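Local coordinates for protein factor essential for expression of methicillin resistance (Staphylococcus aureus, PDB 1LRZ) that catalyses the addition of glycines 2 and 3 to the pentaglycine interpeptide bridge of staphylococcal peptidoglycan, using glycyl-tRNA as donor, at residues Glu31-Ala35 with Glu36-Thr40; Phe90-Leu93 with Ser94-Val97; Pro274-Lys277 with Lys278-Asn281. All coordinates share one frame; numbering follows the deposited sequence.

In the fold
Following the chain from its N terminus, the three contacts come in series, each closed before the next opens, so none nests or crosses. Interaction 1 is the turn that ends helix 27-35 and sends the chain into strand 39-46 of the seven-stranded sheet. Interaction 2 lies within helix 83-98, where two successive turns meet; this helix connects strands 67-78 and 102-107 of that same sheet, and the nearest atoms of interactions 1 and 2 are about 7 Å apart. Interaction 3 lies far off, its centre about 75 Å and about 85 Å from the centres of interactions 1 and 2, at the distal turn of the antiparallel helical arm, where helix 245-272 hands over to helix 277-307.

Interaction 1 (Glu31-Ala35 with Glu36-Thr40); sequences ELKLA and EGYET
A Schellman motif ends helix 27-35 here, with G37, at positive phi (83°), as its C-prime residue. Two backbone bonds define it: Y38 N reaches back to K33 O at 2.9 Å, and G37 N to L34 O at 2.9 Å, the latter from well above the carbonyl plane. Just before these, E36 N still makes the ordinary helical bond to L32 O. The K33 side chain bends at chi2 (-64°) and brings NZ over one face of the tyrosine, displaced toward the rim: NZ sits 4.1 Å from the centroid of the Y38 ring in a cation-pi contact, and CD makes a CH-pi contact with the same face. K33 O meets that ring at its edge. The turn delivers the chain to strand 39-46, where E39 pairs through its backbone with A60 of the neighbouring strand. T40 OG1 bonds to Y38 O at 3.1 Å, and a methyl of L34, CD2, packs 3.7 Å from T40 OG1. A water donates to both L34 O and Y38 O, bridging the helix end to the outgoing chain. The extended E36 side chain crosses that of L32 at an angle, L32 CD1 3.8 Å from E36 OE2, and E36 OE2 is hydrogen-bonded to N227 ND2 on helix 222-232.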
loop_
_atom_site.group_PDB
_atom_site.type_symbol
_atom_site.label_atom_id
_atom_site.label_comp_id
_atom_site.label_asym_id
_atom_site.label_seq_id
_atom_site.Cartn_x
_atom_site.Cartn_y
_atom_site.Cartn_z
ATOM N N GLU A 31 1.573 3.792 -19.929
ATOM C CA GLU A 31 0.442 3.545 -20.814
ATOM C C GLU A 31 -0.821 4.211 -20.284
ATOM O O GLU A 31 -1.648 4.697 -21.058
ATOM C CB GLU A 31 0.241 2.043 -20.993
ATOM C CG GLU A 31 1.478 1.369 -21.553
ATOM C CD GLU A 31 1.230 -0.051 -22.005
ATOM O OE1 GLU A 31 0.234 -0.650 -21.551
ATOM O OE2 GLU A 31 2.036 -0.578 -22.805
ATOM N N LEU A 32 -0.960 4.250 -18.963
ATOM C CA LEU A 32 -2.110 4.891 -18.344
ATOM C C LEU A 32 -2.126 6.383 -18.696
ATOM O O LEU A 32 -3.124 6.905 -19.196
ATOM C CB LEU A 32 -2.058 4.742 -16.821
ATOM C CG LEU A 32 -3.119 5.553 -16.073
ATOM C CD1 LEU A 32 -4.500 5.171 -16.567
ATOM C CD2 LEU A 32 -3.011 5.291 -14.586
ATOM N N LYS A 33 -1.018 7.069 -18.429
ATOM C CA LYS A 33 -0.927 8.493 -18.716
ATOM C C LYS A 33 -1.147 8.794 -20.200
ATOM O O LYS A 33 -1.811 9.774 -20.545
ATOM C CB LYS A 33 0.428 9.032 -18.247
ATOM C CG LYS A 33 0.567 9.109 -16.732
ATOM C CD LYS A 33 -0.430 10.108 -16.170
ATOM C CE LYS A 33 -0.198 10.383 -14.696
ATOM N NZ LYS A 33 -1.141 11.432 -14.199
ATOM N N LEU A 34 -0.592 7.955 -21.072
ATOM C CA LEU A 34 -0.766 8.137 -22.509
ATOM C C LEU A 34 -2.251 8.015 -22.833
ATOM O O LEU A 34 -2.802 8.823 -23.576
ATOM C CB LEU A 34 0.012 7.076 -23.298
ATOM C CG LEU A 34 1.521 7.292 -23.450
ATOM C CD1 LEU A 34 2.134 6.141 -24.240
ATOM C CD2 LEU A 34 1.778 8.628 -24.155
ATOM N N ALA A 35 -2.888 6.999 -22.258
ATOM C CA ALA A 35 -4.304 6.763 -22.478
ATOM C C ALA A 35 -5.141 7.947 -22.000
ATOM O O ALA A 35 -6.145 8.287 -22.619
ATOM C CB ALA A 35 -4.738 5.490 -21.760
ATOM N N GLU A 36 -4.734 8.576 -20.904
ATOM C CA GLU A 36 -5.481 9.712 -20.392
ATOM C C GLU A 36 -5.130 10.993 -21.145
ATOM O O GLU A 36 -5.571 12.075 -20.775
ATOM C CB GLU A 36 -5.247 9.885 -18.889
ATOM C CG GLU A 36 -5.704 8.673 -18.076
ATOM C CD GLU A 36 -5.617 8.883 -16.570
ATOM O OE1 GLU A 36 -4.685 9.582 -16.115
ATOM O OE2 GLU A 36 -6.472 8.335 -15.837
ATOM N N GLY A 37 -4.332 10.867 -22.199
ATOM C CA GLY A 37 -3.989 12.031 -23.000
ATOM C C GLY A 37 -2.856 12.931 -22.545
ATOM O O GLY A 37 -2.698 14.038 -23.067
ATOM N N TYR A 38 -2.059 12.486 -21.581
ATOM C CA TYR A 38 -0.945 13.317 -21.132
ATOM C C TYR A 38 0.235 13.207 -22.086
ATOM O O TYR A 38 0.461 12.155 -22.690
ATOM C CB TYR A 38 -0.438 12.894 -19.745
ATOM C CG TYR A 38 -1.367 13.203 -18.602
ATOM C CD1 TYR A 38 -2.424 12.356 -18.293
ATOM C CD2 TYR A 38 -1.195 14.355 -17.841
ATOM C CE1 TYR A 38 -3.295 12.646 -17.252
ATOM C CE2 TYR A 38 -2.057 14.659 -16.794
ATOM C CZ TYR A 38 -3.109 13.799 -16.505
ATOM O OH TYR A 38 -3.980 14.095 -15.479
ATOM N N GLU A 39 0.977 14.299 -22.224
ATOM C CA GLU A 39 2.189 14.275 -23.016
ATOM C C GLU A 39 3.103 13.489 -22.067
ATOM O O GLU A 39 3.310 13.902 -20.919
ATOM C CB GLU A 39 2.744 15.682 -23.213
ATOM C CG GLU A 39 4.013 15.710 -24.059
ATOM C CD GLU A 39 4.545 17.114 -24.262
ATOM O OE1 GLU A 39 3.711 18.019 -24.502
ATOM O OE2 GLU A 39 5.782 17.316 -24.190
ATOM N N THR A 40 3.645 12.370 -22.532
ATOM C CA THR A 40 4.481 11.539 -21.672
ATOM C C THR A 40 5.856 11.252 -22.256
ATOM O O THR A 40 5.983 10.904 -23.431
ATOM C CB THR A 40 3.756 10.204 -21.368
ATOM O OG1 THR A 40 2.396 10.484 -21.003
ATOM C CG2 THR A 40 4.427 9.472 -20.209
HETATM O O HOH W 1 -1.055 11.147 -24.897
#

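Interaction 2 (Phe90-Leu93 with Ser94-Val97)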
loop_
_atom_site.group_PDB
_atom_site.type_symbol
_atom_site.label_atom_id
_atom_site.label_comp_id
_atom_site.label_asym_id
_atom_site.label_seq_id
_atom_site.Cartn_x
_atom_site.Cartn_y
_atom_site.Cartn_z
ATOM N N PHE A 90 20.249 15.355 -13.282
ATOM C CA PHE A 90 19.396 16.512 -13.081
ATOM C C PHE A 90 19.758 17.711 -13.947
ATOM O O PHE A 90 18.897 18.511 -14.304
ATOM C CB PHE A 90 19.345 16.872 -11.593
ATOM C CG PHE A 90 18.486 15.933 -10.791
ATOM C CD1 PHE A 90 19.051 14.910 -10.036
ATOM C CD2 PHE A 90 17.096 16.029 -10.854
ATOM C CE1 PHE A 90 18.242 13.992 -9.358
ATOM C CE2 PHE A 90 16.278 15.121 -10.184
ATOM C CZ PHE A 90 16.856 14.093 -9.429
ATOM N N ASN A 91 21.028 17.814 -14.314
ATOM C CA ASN A 91 21.481 18.898 -15.165
ATOM C C ASN A 91 20.970 18.609 -16.583
ATOM O O ASN A 91 20.452 19.495 -17.261
ATOM C CB ASN A 91 23.006 18.956 -15.152
ATOM C CG ASN A 91 23.539 20.304 -15.565
ATOM O OD1 ASN A 91 23.159 21.326 -15.002
ATOM N ND2 ASN A 91 24.429 20.317 -16.548
ATOM N N GLU A 92 21.087 17.361 -17.022
ATOM C CA GLU A 92 20.627 17.010 -18.355
ATOM C C GLU A 92 19.106 17.022 -18.446
ATOM O O GLU A 92 18.552 17.273 -19.517
ATOM C CB GLU A 92 21.169 15.640 -18.761
ATOM C CG GLU A 92 22.690 15.575 -18.901
ATOM C CD GLU A 92 23.202 16.330 -20.115
ATOM O OE1 GLU A 92 22.602 16.181 -21.203
ATOM O OE2 GLU A 92 24.209 17.061 -19.988
ATOM N N LEU A 93 18.425 16.757 -17.333
ATOM C CA LEU A 93 16.962 16.760 -17.338
ATOM C C LEU A 93 16.487 18.201 -17.565
ATOM O O LEU A 93 15.498 18.440 -18.264
ATOM C CB LEU A 93 16.415 16.231 -16.009
ATOM C CG LEU A 93 14.895 16.277 -15.825
ATOM C CD1 LEU A 93 14.190 15.481 -16.928
ATOM C CD2 LEU A 93 14.550 15.696 -14.459
ATOM N N SER A 94 17.206 19.145 -16.968
ATOM C CA SER A 94 16.894 20.558 -17.110
ATOM C C SER A 94 17.032 20.947 -18.582
ATOM O O SER A 94 16.140 21.580 -19.145
ATOM C CB SER A 94 17.850 21.403 -16.265
ATOM O OG SER A 94 17.651 21.161 -14.882
ATOM N N LYS A 95 18.147 20.557 -19.202
ATOM C CA LYS A 95 18.391 20.859 -20.613
ATOM C C LYS A 95 17.313 20.214 -21.471
ATOM O O LYS A 95 16.831 20.794 -22.449
ATOM C CB LYS A 95 19.746 20.319 -21.055
ATOM C CG LYS A 95 20.944 20.892 -20.327
ATOM C CD LYS A 95 22.230 20.278 -20.875
ATOM C CE LYS A 95 23.443 20.710 -20.066
ATOM N NZ LYS A 95 24.689 20.058 -20.566
ATOM N N TYR A 96 16.946 18.995 -21.101
ATOM C CA TYR A 96 15.930 18.260 -21.831
ATOM C C TYR A 96 14.583 18.986 -21.798
ATOM O O TYR A 96 13.973 19.215 -22.846
ATOM C CB TYR A 96 15.757 16.856 -21.242
ATOM C CG TYR A 96 14.750 16.026 -21.989
ATOM C CD1 TYR A 96 15.110 15.342 -23.158
ATOM C CD2 TYR A 96 13.429 15.946 -21.553
ATOM C CE1 TYR A 96 14.170 14.597 -23.875
ATOM C CE2 TYR A 96 12.487 15.211 -22.255
ATOM C CZ TYR A 96 12.864 14.540 -23.414
ATOM O OH TYR A 96 11.933 13.809 -24.111
ATOM N N VAL A 97 14.110 19.362 -20.615
ATOM C CA VAL A 97 12.813 20.021 -20.579
ATOM C C VAL A 97 12.836 21.402 -21.233
ATOM O O VAL A 97 11.796 21.880 -21.675
ATOM C CB VAL A 97 12.241 20.126 -19.147
ATOM C CG1 VAL A 97 12.004 18.716 -18.593
ATOM C CG2 VAL A 97 13.174 20.937 -18.253
#
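S94 meets F90 one turn back with two donors on a single acceptor. Its amide N lies 3.2 Å from F90 O, above the carbonyl plane, while S94 OG reaches F90 O at 3.0 Å and stays in that plane. The hydroxyl is brought there by chi1 of -66°, which sets OG beside its own backbone N, facing F90 O; OG also has a weak bond from K399 NZ. K95 is next, its amide bonded to N91 O. Its side chain runs out extended beyond CG and crosses two residues of the previous turn: K95 CE packs 3.7 Å from N91 ND2, and K95 NZ forms a salt bridge with E92 OE2 at 3.1 Å. The glutamate gets there by bending at chi2 (-71°), and the ammonium meets OE2 from above the carboxylate plane, 38° out of it. In this i to i+3 pair K95 is exposed, while E92 also touches F3 of strand 2-5. Helix 83-98, which carries them, is the helical crossover of a beta-alpha-beta unit whose parallel strands are 67-78 and 102-107. Y96 N donates to E92 O at 2.8 Å; its side chain touches N5 of strand 2-5 and its ring meets that of H100. V97 N bonds to L93 O at 2.9 Å, nearly straight. On the sheet side of the helix, L93 CD1 packs against V97 CG1 at 4.2 Å; beyond them L93 rests on L105, and V97 on C102 and F70.

Interaction 3 (Pro274-Lys277 with Lys278-Asn281)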
loop_
_atom_site.group_PDB
_atom_site.type_symbol
_atom_site.label_atom_id
_atom_site.label_comp_id
_atom_site.label_asym_id
_atom_site.label_seq_id
_atom_site.Cartn_x
_atom_site.Cartn_y
_atom_site.Cartn_z
ATOM N N PRO A 274 -20.781 -41.314 37.880
ATOM C CA PRO A 274 -21.571 -40.155 38.305
ATOM C C PRO A 274 -20.869 -39.234 39.292
ATOM O O PRO A 274 -21.371 -38.157 39.608
ATOM C CB PRO A 274 -22.822 -40.794 38.898
ATOM C CG PRO A 274 -22.305 -42.088 39.435
ATOM C CD PRO A 274 -21.415 -42.568 38.320
ATOM N N GLU A 275 -19.705 -39.653 39.772
ATOM C CA GLU A 275 -18.957 -38.849 40.732
ATOM C C GLU A 275 -17.708 -38.192 40.140
ATOM O O GLU A 275 -17.074 -37.363 40.792
ATOM C CB GLU A 275 -18.564 -39.718 41.930
ATOM C CG GLU A 275 -17.879 -41.017 41.546
ATOM C CD GLU A 275 -17.506 -41.852 42.753
ATOM O OE1 GLU A 275 -18.403 -42.145 43.578
ATOM O OE2 GLU A 275 -16.314 -42.218 42.877
ATOM N N ASN A 276 -17.357 -38.556 38.910
ATOM C CA ASN A 276 -16.176 -37.983 38.270
ATOM C C ASN A 276 -16.380 -36.505 37.950
ATOM O O ASN A 276 -17.030 -36.148 36.967
ATOM C CB ASN A 276 -15.833 -38.739 36.985
ATOM C CG ASN A 276 -14.464 -38.364 36.442
ATOM O OD1 ASN A 276 -13.453 -38.538 37.121
ATOM N ND2 ASN A 276 -14.424 -37.851 35.218
ATOM N N LYS A 277 -15.812 -35.656 38.798
ATOM C CA LYS A 277 -15.915 -34.212 38.639
ATOM C C LYS A 277 -15.387 -33.758 37.276
ATOM O O LYS A 277 -15.959 -32.869 36.642
ATOM C CB LYS A 277 -15.131 -33.519 39.759
ATOM C CG LYS A 277 -15.285 -32.006 39.798
ATOM C CD LYS A 277 -16.729 -31.612 40.054
ATOM C CE LYS A 277 -16.884 -30.102 40.169
ATOM N NZ LYS A 277 -18.289 -29.723 40.489
ATOM N N LYS A 278 -14.298 -34.372 36.828
ATOM C CA LYS A 278 -13.701 -34.007 35.553
ATOM C C LYS A 278 -14.683 -34.232 34.402
ATOM O O LYS A 278 -14.750 -33.429 33.457
ATOM C CB LYS A 278 -12.414 -34.809 35.333
ATOM C CG LYS A 278 -11.672 -34.462 34.062
ATOM C CD LYS A 278 -10.373 -35.246 33.930
ATOM C CE LYS A 278 -9.683 -34.925 32.616
ATOM N NZ LYS A 278 -8.349 -35.577 32.499
ATOM N N ALA A 279 -15.453 -35.317 34.491
ATOM C CA ALA A 279 -16.442 -35.652 33.465
ATOM C C ALA A 279 -17.560 -34.609 33.432
ATOM O O ALA A 279 -18.044 -34.230 32.360
ATOM C CB ALA A 279 -17.025 -37.037 33.733
ATOM N N HIS A 280 -17.970 -34.162 34.613
ATOM C CA HIS A 280 -19.010 -33.149 34.736
ATOM C C HIS A 280 -18.495 -31.844 34.140
ATOM O O HIS A 280 -19.220 -31.154 33.422
ATOM C CB HIS A 280 -19.372 -32.933 36.205
ATOM C CG HIS A 280 -20.213 -34.029 36.787
ATOM N ND1 HIS A 280 -21.549 -34.186 36.481
ATOM C CD2 HIS A 280 -19.912 -35.017 37.663
ATOM C CE1 HIS A 280 -22.034 -35.219 37.145
ATOM N NE2 HIS A 280 -21.060 -35.741 37.871
ATOM N N ASN A 281 -17.240 -31.510 34.447
ATOM C CA ASN A 281 -16.640 -30.288 33.928
ATOM C C ASN A 281 -16.528 -30.365 32.419
ATOM O O ASN A 281 -16.736 -29.366 31.725
ATOM C CB ASN A 281 -15.251 -30.053 34.536
ATOM C CG ASN A 281 -15.322 -29.582 35.975
ATOM O OD1 ASN A 281 -16.286 -28.924 36.378
ATOM N ND2 ASN A 281 -14.292 -29.899 36.752
#
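N276 O takes two amide donors from the first turn of helix 277-307: H280 N at 3.2 Å, in the carbonyl plane, and A279 N at 3.1 Å, a weak bond with a strongly bent N-H angle of 123°. N276 holds the N-cap position, and N276 CB packs near A279 CB. Beyond the cap, H280 presents the edge of its ring to the loop. With chi1 at -75° its CG stands beside its own backbone N, and the imidazole extends to P274, where H280 NE2 donates to P274 O at 3.0 Å. The bond is almost perfectly straight at 177°, and the oxygen lies in the plane of the ring, although the nitrogen sits well above the plane of the proline carbonyl. CD2 of the H280 ring comes within 3.2 Å of N276 O. The helix then continues with N281 N bonded to K277 O at 2.9 Å. A279 and H280 also touch I270 on the partner helix 245-272 of the arm. A carbonyl oxygen can only accept, so NE2 probably carries a proton; if H280 is neutral it would be the NE2-H tautomer, and the bond helps to fix the turn of the ring.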